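Local atomic coordinates of Lin1840 protein (Listeria innocua serovar 6a, PDB entry 4ZOA), a protein that probably hydrolyses terminal, non-reducing beta-D-glucosyl residues of beta-glucosides, releasing beta-D-glucose, as a glycoside hydrolase of family 3. Residues S136-L141 against V190-A195; P145-V150 against G202-T207; R149-T154 against G407-Y412; T236-V241 against I268-A273. The protein carries 1 engineered substitution. All blocks are in the same frame, centred on the assembly; numbering follows the deposited sequence.

Overall arrangement
The four contacts converge on one bound molecule of IFM, and each of them touches it. Contacts 1 and 4 join neighbouring strands or strand ends of the parallel barrel-like sheet; their centres lie about 11 Å apart, and His192 of contact 1 packs on Asp270 of contact 4. Contacts 2 and 3 start from the same loop and share Arg149, with centres about 13 Å apart. Contact 2 ties that loop to residues 202-207 beside the second subunit, whereas contact 3 carries it across to the C-terminal domain. Met138 of contact 1 packs on Trp147 of contact 2. Contacts 3 and 4, about 18 Å apart between centres, do not touch each other and meet the ligand separately.

Contact 1 of 4, residues S136-L141 against V190-A195; sequences SPMLDL and VKHFAA. With IFM (5-hydroxymethyl-3,4-dihydroxypiperidine), chain C.
Asp140 presents its carboxylate to His192 so that each oxygen takes a different N-H of that one residue. The backbone N of His192 donates to Asp140 OD1 at 2.9 Å, while the ring atom His192 ND1 donates to Asp140 OD2, also at 2.9 Å. Both oxygens are met on the syn side, and OD2 sits close to the imidazole plane although the carboxylate itself is turned 36° from it. Asp140 reaches this place with CG beside its own backbone N (chi1 -50°), and OD1 has a further partner in Tyr223. With ND1 fixed as donor the ring cannot easily turn over, and His192 NE2 is left to hydrogen-bond IFM O3 at 2.7 Å. Residues 136-141 follow barrel strand 133-134, and residues 190-193 end the neighbouring strand 187-193. A single beta bridge pairs Met138 with Lys191: Lys191 N binds Pro137 O at 3.0 Å, and Leu139 N binds Lys191 O at 2.9 Å. The cis peptide between Lys191 and His192 lets both side chains head for the ligand, CG of the lysine resting over the centre of the imidazole. Beyond CG the lysine is fully extended, and its NZ forks to IFM O3 and O4. Met138 comes up obliquely, its CG 3.9 Å from His192 CE1. Away from the ligand, Leu139 crosses Val190 at about a right angle, its CD1 touching both valine methyls.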
# COMPACT_ATOMS: atom_id res chain seq x y z
N SER A 136 -1.37 25.24 10.04
CA SER A 136 -2.12 25.04 8.77
C SER A 136 -1.36 25.80 7.63
O SER A 136 -0.71 26.81 7.93
CB SER A 136 -3.57 25.57 8.92
OG SER A 136 -4.26 25.55 7.67
N PRO A 137 -1.42 25.34 6.36
CA PRO A 137 -2.12 24.19 5.79
C PRO A 137 -1.42 22.82 5.95
O PRO A 137 -0.22 22.72 6.10
CB PRO A 137 -2.22 24.54 4.32
CG PRO A 137 -0.92 25.21 4.08
CD PRO A 137 -0.65 26.04 5.32
N MET A 138 -2.26 21.80 5.99
CA MET A 138 -1.86 20.43 5.96
C MET A 138 -1.84 20.07 4.48
O MET A 138 -2.87 20.02 3.82
CB MET A 138 -2.88 19.63 6.76
CG MET A 138 -2.52 18.18 6.94
SD MET A 138 -3.01 17.16 5.54
CE MET A 138 -2.99 15.61 6.48
N LEU A 139 -0.66 19.76 3.97
CA LEU A 139 -0.41 19.57 2.51
C LEU A 139 -0.01 18.15 2.14
O LEU A 139 0.63 17.90 1.10
CB LEU A 139 0.67 20.55 2.06
CG LEU A 139 0.21 21.97 2.27
CD1 LEU A 139 1.34 22.87 1.86
CD2 LEU A 139 -1.08 22.36 1.54
N ASP A 140 -0.44 17.20 2.99
CA ASP A 140 -0.15 15.79 2.78
C ASP A 140 -1.04 15.17 1.68
O ASP A 140 -2.25 15.08 1.83
CB ASP A 140 -0.25 14.99 4.10
CG ASP A 140 0.55 15.64 5.25
OD1 ASP A 140 1.61 16.28 5.07
OD2 ASP A 140 0.11 15.45 6.38
N LEU A 141 -0.41 14.71 0.59
CA LEU A 141 -1.07 13.90 -0.38
C LEU A 141 -1.73 12.64 0.25
O LEU A 141 -1.08 11.87 1.00
CB LEU A 141 -0.08 13.43 -1.45
CG LEU A 141 -0.79 12.93 -2.70
CD1 LEU A 141 -1.40 14.09 -3.44
CD2 LEU A 141 0.15 12.09 -3.57
N VAL A 190 3.37 25.20 7.47
CA VAL A 190 3.15 24.04 6.57
C VAL A 190 3.36 22.74 7.35
O VAL A 190 4.35 22.60 8.06
CB VAL A 190 4.08 24.18 5.30
CG1 VAL A 190 4.36 22.84 4.58
CG2 VAL A 190 3.49 25.23 4.36
N LYS A 191 2.39 21.82 7.30
CA LYS A 191 2.62 20.51 7.92
C LYS A 191 2.12 19.39 6.98
O LYS A 191 1.37 19.69 6.01
CB LYS A 191 2.00 20.48 9.31
CG LYS A 191 0.50 20.45 9.30
CD LYS A 191 -0.03 20.54 10.70
CE LYS A 191 -1.54 20.39 10.70
NZ LYS A 191 -2.10 20.55 12.04
N HIS A 192 2.55 18.13 7.12
CA HIS A 192 3.57 17.63 7.99
C HIS A 192 4.73 17.13 7.12
O HIS A 192 4.54 16.22 6.31
CB HIS A 192 3.03 16.43 8.81
CG HIS A 192 1.79 16.71 9.59
ND1 HIS A 192 0.53 16.60 9.04
CD2 HIS A 192 1.61 17.03 10.90
CE1 HIS A 192 -0.37 16.89 9.95
NE2 HIS A 192 0.25 17.15 11.09
N PHE A 193 5.91 17.70 7.27
CA PHE A 193 7.01 17.45 6.31
C PHE A 193 7.73 16.15 6.68
O PHE A 193 8.36 16.10 7.72
CB PHE A 193 8.00 18.60 6.35
CG PHE A 193 8.83 18.76 5.09
CD1 PHE A 193 8.26 19.27 3.93
CD2 PHE A 193 10.16 18.41 5.08
CE1 PHE A 193 8.99 19.41 2.77
CE2 PHE A 193 10.88 18.52 3.95
CZ PHE A 193 10.32 19.03 2.79
N ALA A 194 7.63 15.06 5.90
CA ALA A 194 6.89 14.94 4.66
C ALA A 194 6.24 13.56 4.55
O ALA A 194 6.68 12.60 5.21
CB ALA A 194 7.83 15.17 3.44
N ALA A 195 5.23 13.50 3.67
CA ALA A 195 4.68 12.24 3.09
C ALA A 195 3.88 11.39 4.13
O ALA A 195 3.71 10.20 3.99
CB ALA A 195 5.82 11.43 2.50
O4 IFM C . -0.80 20.51 14.42
C4 IFM C . -0.87 19.28 15.14
C3 IFM C . -0.46 18.13 14.24
O3 IFM C . -1.25 18.20 13.08
C2 IFM C . -0.46 16.74 14.93
N IFM C . 0.18 16.76 16.24
C1 IFM C . -0.10 17.91 17.08
C5 IFM C . 0.08 19.23 16.33
C6 IFM C . -0.07 20.46 17.26
O6 IFM C . -1.25 20.37 18.03

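Contact 2 of 4, residues P145-V150 against G202-T207; sequences PRWGRV and GLEYNT. With IFM (5-hydroxymethyl-3,4-dihydroxypiperidine), chain C.
Glu204 OE2 is gripped from both segments, by the indole NE1 of Trp147 at 3.1 Å and, more weakly, by the backbone N of Tyr205. The indole N-H does not arrive in the carboxylate plane but from 46° above it, and the acid is likewise tilted from the ring plane. The other oxygen, Glu204 OE1, accepts a hydrogen bond from a water that in turn accepts from Gly148 N, and it is also bonded to Ala474 N. A bend at chi2 (52°) folds Glu204 back from the type II turn formed by Leu203 to Asn206, bringing its acid up to the opposing loop. There Arg149 lies across it, CG 3.5 Å from Glu204 OE1, with the guanidinium nearly perpendicular to the carboxylate; CB of Arg149 sits over one face of the Trp147 indole, toward its rim. Gly202 packs bare backbone into the corner: its CA is 3.9 Å from Arg146 CB, and Gly202 O stands 3.4 Å from Trp147 CA. Arg146 NH1 continues to Gly559 O of the second subunit, so the contact borders the dimer interface. Arg149 NH2 meets IFM O3 through a weak bond of 2.9 Å. Arg149 is paired with Glu152 and Glu473; Glu204, its OE1 4.7 Å from Arg149 NE, may add only a long-range favourable charge.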
# COMPACT_ATOMS: atom_id res chain seq x y z
N PRO A 145 -8.20 6.45 2.28
CA PRO A 145 -9.22 6.94 3.22
C PRO A 145 -9.41 6.18 4.55
O PRO A 145 -10.25 6.58 5.33
CB PRO A 145 -10.51 6.87 2.41
CG PRO A 145 -10.19 6.17 1.15
CD PRO A 145 -8.76 5.83 1.08
N ARG A 146 -8.68 5.10 4.80
CA ARG A 146 -8.62 4.50 6.13
C ARG A 146 -8.07 5.52 7.14
O ARG A 146 -8.53 5.58 8.26
CB ARG A 146 -7.79 3.23 6.10
CG ARG A 146 -8.50 2.11 5.35
CD ARG A 146 -7.64 0.88 5.14
NE ARG A 146 -6.58 1.11 4.17
CZ ARG A 146 -5.81 0.18 3.66
NH1 ARG A 146 -5.91 -1.07 4.04
NH2 ARG A 146 -4.89 0.53 2.77
N TRP A 147 -7.07 6.30 6.72
CA TRP A 147 -6.38 7.23 7.56
C TRP A 147 -7.32 8.32 7.93
O TRP A 147 -7.93 8.97 7.05
CB TRP A 147 -5.22 7.81 6.75
CG TRP A 147 -4.15 8.54 7.57
CD1 TRP A 147 -3.52 8.11 8.67
CD2 TRP A 147 -3.55 9.79 7.21
NE1 TRP A 147 -2.58 9.01 9.06
CE2 TRP A 147 -2.57 10.07 8.18
CE3 TRP A 147 -3.77 10.72 6.18
CZ2 TRP A 147 -1.81 11.27 8.17
CZ3 TRP A 147 -3.02 11.91 6.16
CH2 TRP A 147 -2.07 12.18 7.17
N GLY A 148 -7.46 8.57 9.23
CA GLY A 148 -8.40 9.57 9.69
C GLY A 148 -8.07 10.97 9.25
O GLY A 148 -8.98 11.87 9.26
N ARG A 149 -6.79 11.21 8.88
CA ARG A 149 -6.36 12.59 8.69
C ARG A 149 -6.61 13.05 7.29
O ARG A 149 -6.23 14.18 6.97
CB ARG A 149 -4.91 12.80 9.03
CG ARG A 149 -4.57 12.27 10.38
CD ARG A 149 -3.18 12.73 10.77
NE ARG A 149 -3.30 14.10 11.15
CZ ARG A 149 -2.67 14.71 12.14
NH1 ARG A 149 -1.76 14.10 12.82
NH2 ARG A 149 -2.98 15.95 12.43
N VAL A 150 -7.31 12.26 6.47
CA VAL A 150 -7.66 12.73 5.11
C VAL A 150 -8.52 13.96 5.13
O VAL A 150 -8.55 14.73 4.17
CB VAL A 150 -8.31 11.67 4.20
CG1 VAL A 150 -7.36 10.51 3.98
CG2 VAL A 150 -9.64 11.17 4.78
N GLY A 202 -3.32 2.69 6.01
CA GLY A 202 -4.02 3.80 6.68
C GLY A 202 -3.93 3.83 8.19
O GLY A 202 -4.72 4.49 8.83
N LEU A 203 -3.02 3.09 8.77
CA LEU A 203 -2.87 3.09 10.25
C LEU A 203 -2.08 4.27 10.77
O LEU A 203 -0.95 4.53 10.34
CB LEU A 203 -2.19 1.80 10.68
CG LEU A 203 -1.73 1.61 12.13
CD1 LEU A 203 -2.90 1.78 13.11
CD2 LEU A 203 -1.13 0.22 12.25
N GLU A 204 -2.62 4.95 11.75
CA GLU A 204 -1.98 6.16 12.27
C GLU A 204 -0.52 5.97 12.65
O GLU A 204 -0.13 5.03 13.40
CB GLU A 204 -2.75 6.71 13.47
CG GLU A 204 -2.45 8.14 13.81
CD GLU A 204 -2.58 9.06 12.64
OE1 GLU A 204 -3.70 9.54 12.38
OE2 GLU A 204 -1.53 9.33 12.00
N TYR A 205 0.30 6.87 12.14
CA TYR A 205 1.76 6.96 12.49
C TYR A 205 2.57 5.84 11.91
O TYR A 205 3.78 5.79 12.16
CB TYR A 205 2.07 7.05 14.03
CG TYR A 205 1.14 7.89 14.87
CD1 TYR A 205 1.10 9.27 14.74
CD2 TYR A 205 0.28 7.27 15.86
CE1 TYR A 205 0.26 10.04 15.57
CE2 TYR A 205 -0.55 8.01 16.66
CZ TYR A 205 -0.58 9.40 16.51
OH TYR A 205 -1.42 10.19 17.29
N ASN A 206 1.97 5.00 11.08
CA ASN A 206 2.63 3.81 10.52
C ASN A 206 3.66 4.12 9.40
O ASN A 206 3.66 5.20 8.83
CB ASN A 206 1.60 2.81 9.98
CG ASN A 206 2.10 1.39 9.95
OD1 ASN A 206 3.10 1.04 10.62
ND2 ASN A 206 1.38 0.53 9.19
N THR A 207 4.46 3.12 9.08
CA THR A 207 5.50 3.20 8.13
C THR A 207 5.02 3.82 6.81
O THR A 207 3.92 3.58 6.33
CB THR A 207 5.98 1.79 7.87
OG1 THR A 207 6.47 1.25 9.11
CG2 THR A 207 7.04 1.74 6.74
O4 IFM C . -0.80 20.51 14.42
C4 IFM C . -0.87 19.28 15.14
C3 IFM C . -0.46 18.13 14.24
O3 IFM C . -1.25 18.20 13.08
C2 IFM C . -0.46 16.74 14.93
N IFM C . 0.18 16.76 16.24
C1 IFM C . -0.10 17.91 17.08
C5 IFM C . 0.08 19.23 16.33
C6 IFM C . -0.07 20.46 17.26
O6 IFM C . -1.25 20.37 18.03
O HOH W 1 -5.97 8.08 11.66

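Contact 3 of 4, residues R149-T154 against G407-Y412; sequences RVMEST and GGWNVY. With IFM (5-hydroxymethyl-3,4-dihydroxypiperidine), chain C.
Trp409 NE1 lies obliquely against a carboxylate and a guanidinium already clasped to each other, 3.2 Å from Glu152 OE2 and 3.5 Å from Arg149 NH2. The last two nitrogens are both donors, so that approach is packing and not a bond. The contact spans two domains of the family 3 fold, with residues 149-154 from the N-terminal barrel domain and residues 407-412 from a loop of the C-terminal domain, and Trp409 of that loop borders the bound IFM. Arg149 and Glu152 are three residues apart, the latter in the short 3-10 segment of residues 150-152, with Glu152 N bonded back to Arg149 O. The arginine grips the acid side-on with two nitrogens, NE to OE2 of Glu152 at 2.7 Å and NH2 to OE1 of Glu152 at 2.8 Å. This two-point salt bridge fixes the rotation of the guanidinium, whose plane lies only 10° from that of the indole although the two groups are set obliquely. The carboxylate is turned 50° from the indole, its carbon close to both CD1 and NE1. Met151 fills the other end of the contact. Its CG occupies the place between backbone N and carbonyl carbon (chi1 56°), from which SD meets the edge of the five-membered ring in a Met-aromatic contact. The methyl CE of Met151 packs against Gly408 O at 3.6 Å, a carbonyl that accepts a hydrogen bond from His94. At the far rim of the indole, Trp409 CH2 comes 3.9 Å from IFM C4.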
# COMPACT_ATOMS: atom_id res chain seq x y z
N ARG A 149 -6.79 11.21 8.88
CA ARG A 149 -6.36 12.59 8.69
C ARG A 149 -6.61 13.05 7.29
O ARG A 149 -6.23 14.18 6.97
CB ARG A 149 -4.91 12.80 9.03
CG ARG A 149 -4.57 12.27 10.38
CD ARG A 149 -3.18 12.73 10.77
NE ARG A 149 -3.30 14.10 11.15
CZ ARG A 149 -2.67 14.71 12.14
NH1 ARG A 149 -1.76 14.10 12.82
NH2 ARG A 149 -2.98 15.95 12.43
N VAL A 150 -7.31 12.26 6.47
CA VAL A 150 -7.66 12.73 5.11
C VAL A 150 -8.52 13.96 5.13
O VAL A 150 -8.55 14.73 4.17
CB VAL A 150 -8.31 11.67 4.20
CG1 VAL A 150 -7.36 10.51 3.98
CG2 VAL A 150 -9.64 11.17 4.78
N MET A 151 -9.27 14.13 6.21
CA MET A 151 -10.16 15.29 6.37
C MET A 151 -9.41 16.60 6.35
O MET A 151 -9.99 17.66 6.07
CB MET A 151 -10.93 15.18 7.69
CG MET A 151 -10.03 15.04 8.92
SD MET A 151 -10.39 16.14 10.32
CE MET A 151 -10.20 17.76 9.57
N GLU A 152 -8.12 16.53 6.66
CA GLU A 152 -7.22 17.69 6.74
C GLU A 152 -6.51 18.04 5.42
O GLU A 152 -5.90 19.10 5.28
CB GLU A 152 -6.09 17.40 7.74
CG GLU A 152 -6.45 17.36 9.21
CD GLU A 152 -5.33 16.71 10.05
OE1 GLU A 152 -4.32 17.40 10.38
OE2 GLU A 152 -5.51 15.52 10.47
N SER A 153 -6.51 17.10 4.49
CA SER A 153 -5.87 17.29 3.21
C SER A 153 -6.95 17.76 2.30
O SER A 153 -8.17 17.52 2.58
CB SER A 153 -5.30 15.94 2.69
OG SER A 153 -4.78 16.01 1.37
N THR A 154 -6.54 18.37 1.19
CA THR A 154 -7.49 18.66 0.09
C THR A 154 -7.49 17.55 -0.91
O THR A 154 -8.13 17.66 -1.92
CB THR A 154 -7.22 20.02 -0.57
OG1 THR A 154 -5.90 20.09 -1.16
CG2 THR A 154 -7.37 21.12 0.49
N GLY A 407 -17.08 19.23 12.47
CA GLY A 407 -15.96 18.47 11.94
C GLY A 407 -14.85 18.20 12.89
O GLY A 407 -14.80 18.79 13.97
N GLY A 408 -13.96 17.30 12.51
CA GLY A 408 -12.69 17.10 13.20
C GLY A 408 -11.77 18.35 13.10
O GLY A 408 -11.98 19.28 12.29
N TRP A 409 -10.75 18.37 13.94
CA TRP A 409 -9.77 19.49 13.99
C TRP A 409 -10.49 20.82 14.17
O TRP A 409 -10.30 21.75 13.43
CB TRP A 409 -8.80 19.46 12.81
CG TRP A 409 -7.66 18.57 13.16
CD1 TRP A 409 -7.31 17.39 12.57
CD2 TRP A 409 -6.72 18.78 14.24
NE1 TRP A 409 -6.27 16.83 13.24
CE2 TRP A 409 -5.86 17.66 14.26
CE3 TRP A 409 -6.55 19.79 15.22
CZ2 TRP A 409 -4.80 17.53 15.19
CZ3 TRP A 409 -5.49 19.65 16.18
CH2 TRP A 409 -4.62 18.54 16.13
N ASN A 410 -11.32 20.81 15.19
CA ASN A 410 -12.11 21.94 15.62
C ASN A 410 -11.78 22.24 17.06
O ASN A 410 -12.53 21.89 17.94
CB ASN A 410 -13.61 21.68 15.44
CG ASN A 410 -14.45 22.82 15.99
OD1 ASN A 410 -14.07 23.98 15.88
ND2 ASN A 410 -15.60 22.48 16.59
N VAL A 411 -10.65 22.86 17.30
CA VAL A 411 -10.20 23.09 18.67
C VAL A 411 -10.99 24.19 19.33
O VAL A 411 -11.14 24.16 20.55
CB VAL A 411 -8.71 23.46 18.72
CG1 VAL A 411 -8.24 23.69 20.13
CG2 VAL A 411 -7.89 22.30 18.13
N TYR A 412 -11.51 25.15 18.56
CA TYR A 412 -12.05 26.38 19.16
C TYR A 412 -13.50 26.65 18.84
O TYR A 412 -14.09 27.53 19.47
CB TYR A 412 -11.18 27.60 18.76
CG TYR A 412 -9.72 27.51 19.23
CD1 TYR A 412 -9.37 27.93 20.53
CD2 TYR A 412 -8.70 27.00 18.38
CE1 TYR A 412 -8.09 27.84 20.96
CE2 TYR A 412 -7.37 26.92 18.79
CZ TYR A 412 -7.08 27.35 20.10
OH TYR A 412 -5.82 27.30 20.61
O4 IFM C . -0.80 20.51 14.42
C4 IFM C . -0.87 19.28 15.14
C3 IFM C . -0.46 18.13 14.24
O3 IFM C . -1.25 18.20 13.08
C2 IFM C . -0.46 16.74 14.93
N IFM C . 0.18 16.76 16.24
C1 IFM C . -0.10 17.91 17.08
C5 IFM C . 0.08 19.23 16.33
C6 IFM C . -0.07 20.46 17.26
O6 IFM C . -1.25 20.37 18.03

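Contact 4 of 4, residues T236-V241 against I268-A273; sequences TAFNVV and ISDWGA. With IFM (5-hydroxymethyl-3,4-dihydroxypiperidine), chain C.
The contact joins the C-terminal ends of neighbouring barrel strands 233-236 and 266-268; the second leads into the Ser-Asp-Trp sequence characteristic of family 3, whose Asp270 is held here. Thr236 N bonds to Ile268 O at 3.0 Å, joining the strand ends. Two residues past Ile268, Asp270 N donates to Thr236 OG1, also at 3.0 Å; the threonine's chi1 of 69° swings the hydroxyl to that side. Phe238 then slides its ring beneath the aspartate: the planes are 23° apart and stacked, with Asp270 OD2 3.1 Å from Phe238 CE2 and the CB of Asp270 making a CH-pi contact over the same face. At the ring's edge lies Trp271 O, 3.2 Å from Phe238 CE1. A water links Phe238 N to Asp270 OD2. The other oxygen, Asp270 OD1, receives Trp271 N on its anti side at 2.7 Å and the IFM nitrogen at 2.6 Å. The type II turn from Asp270 to Ala273 is closed by Ala273 N on Asp270 O. With the Phe238 ring against the carboxylate, Trp271 N on OD1 and a water on OD2, the group is probably held with OD1 facing the IFM nitrogen, a placement consistent with the nucleophile position of family 3 enzymes.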
# COMPACT_ATOMS: atom_id res chain seq x y z
N THR A 236 7.63 19.21 11.22
CA THR A 236 8.12 17.89 10.84
C THR A 236 6.97 16.87 10.94
O THR A 236 5.94 17.16 11.62
CB THR A 236 9.29 17.45 11.81
OG1 THR A 236 8.83 17.20 13.15
CG2 THR A 236 10.43 18.53 11.88
N ALA A 237 7.13 15.70 10.29
CA ALA A 237 6.17 14.65 10.35
C ALA A 237 6.58 13.51 11.29
O ALA A 237 7.76 13.26 11.53
CB ALA A 237 5.95 14.12 8.96
N PHE A 238 5.56 12.85 11.87
CA PHE A 238 5.72 11.65 12.71
C PHE A 238 6.35 10.41 12.07
O PHE A 238 6.96 9.57 12.82
CB PHE A 238 4.36 11.22 13.27
CG PHE A 238 3.83 12.16 14.35
CD1 PHE A 238 4.62 12.47 15.44
CD2 PHE A 238 2.54 12.68 14.29
CE1 PHE A 238 4.15 13.27 16.45
CE2 PHE A 238 2.06 13.51 15.25
CZ PHE A 238 2.85 13.81 16.35
N ASN A 239 6.15 10.26 10.75
CA ASN A 239 6.61 9.02 9.99
C ASN A 239 8.07 8.98 9.60
O ASN A 239 8.73 10.04 9.43
CB ASN A 239 5.83 8.86 8.69
CG ASN A 239 5.78 10.15 7.87
OD1 ASN A 239 5.12 11.16 8.27
ND2 ASN A 239 6.48 10.16 6.77
N VAL A 240 8.56 7.76 9.39
CA VAL A 240 9.82 7.60 8.70
C VAL A 240 9.65 8.13 7.30
O VAL A 240 8.57 8.07 6.75
CB VAL A 240 10.29 6.12 8.58
CG1 VAL A 240 10.77 5.58 9.93
CG2 VAL A 240 9.16 5.25 8.03
N VAL A 241 10.75 8.62 6.74
CA VAL A 241 10.86 8.80 5.31
C VAL A 241 12.09 8.04 4.86
O VAL A 241 13.16 8.32 5.31
CB VAL A 241 11.00 10.26 4.95
CG1 VAL A 241 11.40 10.40 3.47
CG2 VAL A 241 9.72 11.01 5.29
N ILE A 268 9.66 23.56 13.36
CA ILE A 268 9.10 23.03 14.61
C ILE A 268 8.79 21.55 14.50
O ILE A 268 8.32 21.09 13.46
CB ILE A 268 7.80 23.76 14.97
CG1 ILE A 268 7.33 23.28 16.35
CG2 ILE A 268 6.68 23.61 13.90
CD1 ILE A 268 6.17 24.07 16.91
N SER A 269 9.06 20.78 15.54
CA SER A 269 8.85 19.36 15.49
C SER A 269 7.35 19.17 15.68
O SER A 269 6.72 20.00 16.27
CB SER A 269 9.58 18.67 16.62
OG SER A 269 8.84 18.75 17.83
N ASP A 270 6.78 18.09 15.19
CA ASP A 270 5.42 17.79 15.66
C ASP A 270 5.53 17.29 17.14
O ASP A 270 6.63 17.08 17.68
CB ASP A 270 4.82 16.72 14.77
CG ASP A 270 3.31 16.69 14.76
OD1 ASP A 270 2.66 17.16 15.72
OD2 ASP A 270 2.77 16.09 13.76
N TRP A 271 4.38 17.07 17.77
CA TRP A 271 4.25 16.80 19.19
C TRP A 271 5.03 15.56 19.69
O TRP A 271 4.75 14.39 19.37
CB TRP A 271 2.77 16.67 19.52
CG TRP A 271 2.57 16.56 20.95
CD1 TRP A 271 3.00 15.54 21.76
CD2 TRP A 271 1.92 17.51 21.80
NE1 TRP A 271 2.66 15.81 23.06
CE2 TRP A 271 1.98 16.99 23.11
CE3 TRP A 271 1.24 18.71 21.58
CZ2 TRP A 271 1.42 17.66 24.20
CZ3 TRP A 271 0.69 19.37 22.65
CH2 TRP A 271 0.79 18.85 23.96
N GLY A 272 6.03 15.84 20.50
CA GLY A 272 6.98 14.84 20.92
C GLY A 272 7.77 14.15 19.82
O GLY A 272 8.42 13.16 20.11
N ALA A 273 7.76 14.64 18.59
CA ALA A 273 8.44 13.87 17.49
C ALA A 273 9.99 13.71 17.68
O ALA A 273 10.64 12.71 17.23
CB ALA A 273 8.13 14.49 16.14
O4 IFM C . -0.80 20.51 14.42
C4 IFM C . -0.87 19.28 15.14
C3 IFM C . -0.46 18.13 14.24
O3 IFM C . -1.25 18.20 13.08
C2 IFM C . -0.46 16.74 14.93
N IFM C . 0.18 16.76 16.24
C1 IFM C . -0.10 17.91 17.08
C5 IFM C . 0.08 19.23 16.33
C6 IFM C . -0.07 20.46 17.26
O6 IFM C . -1.25 20.37 18.03
O HOH W 2 3.14 14.43 11.73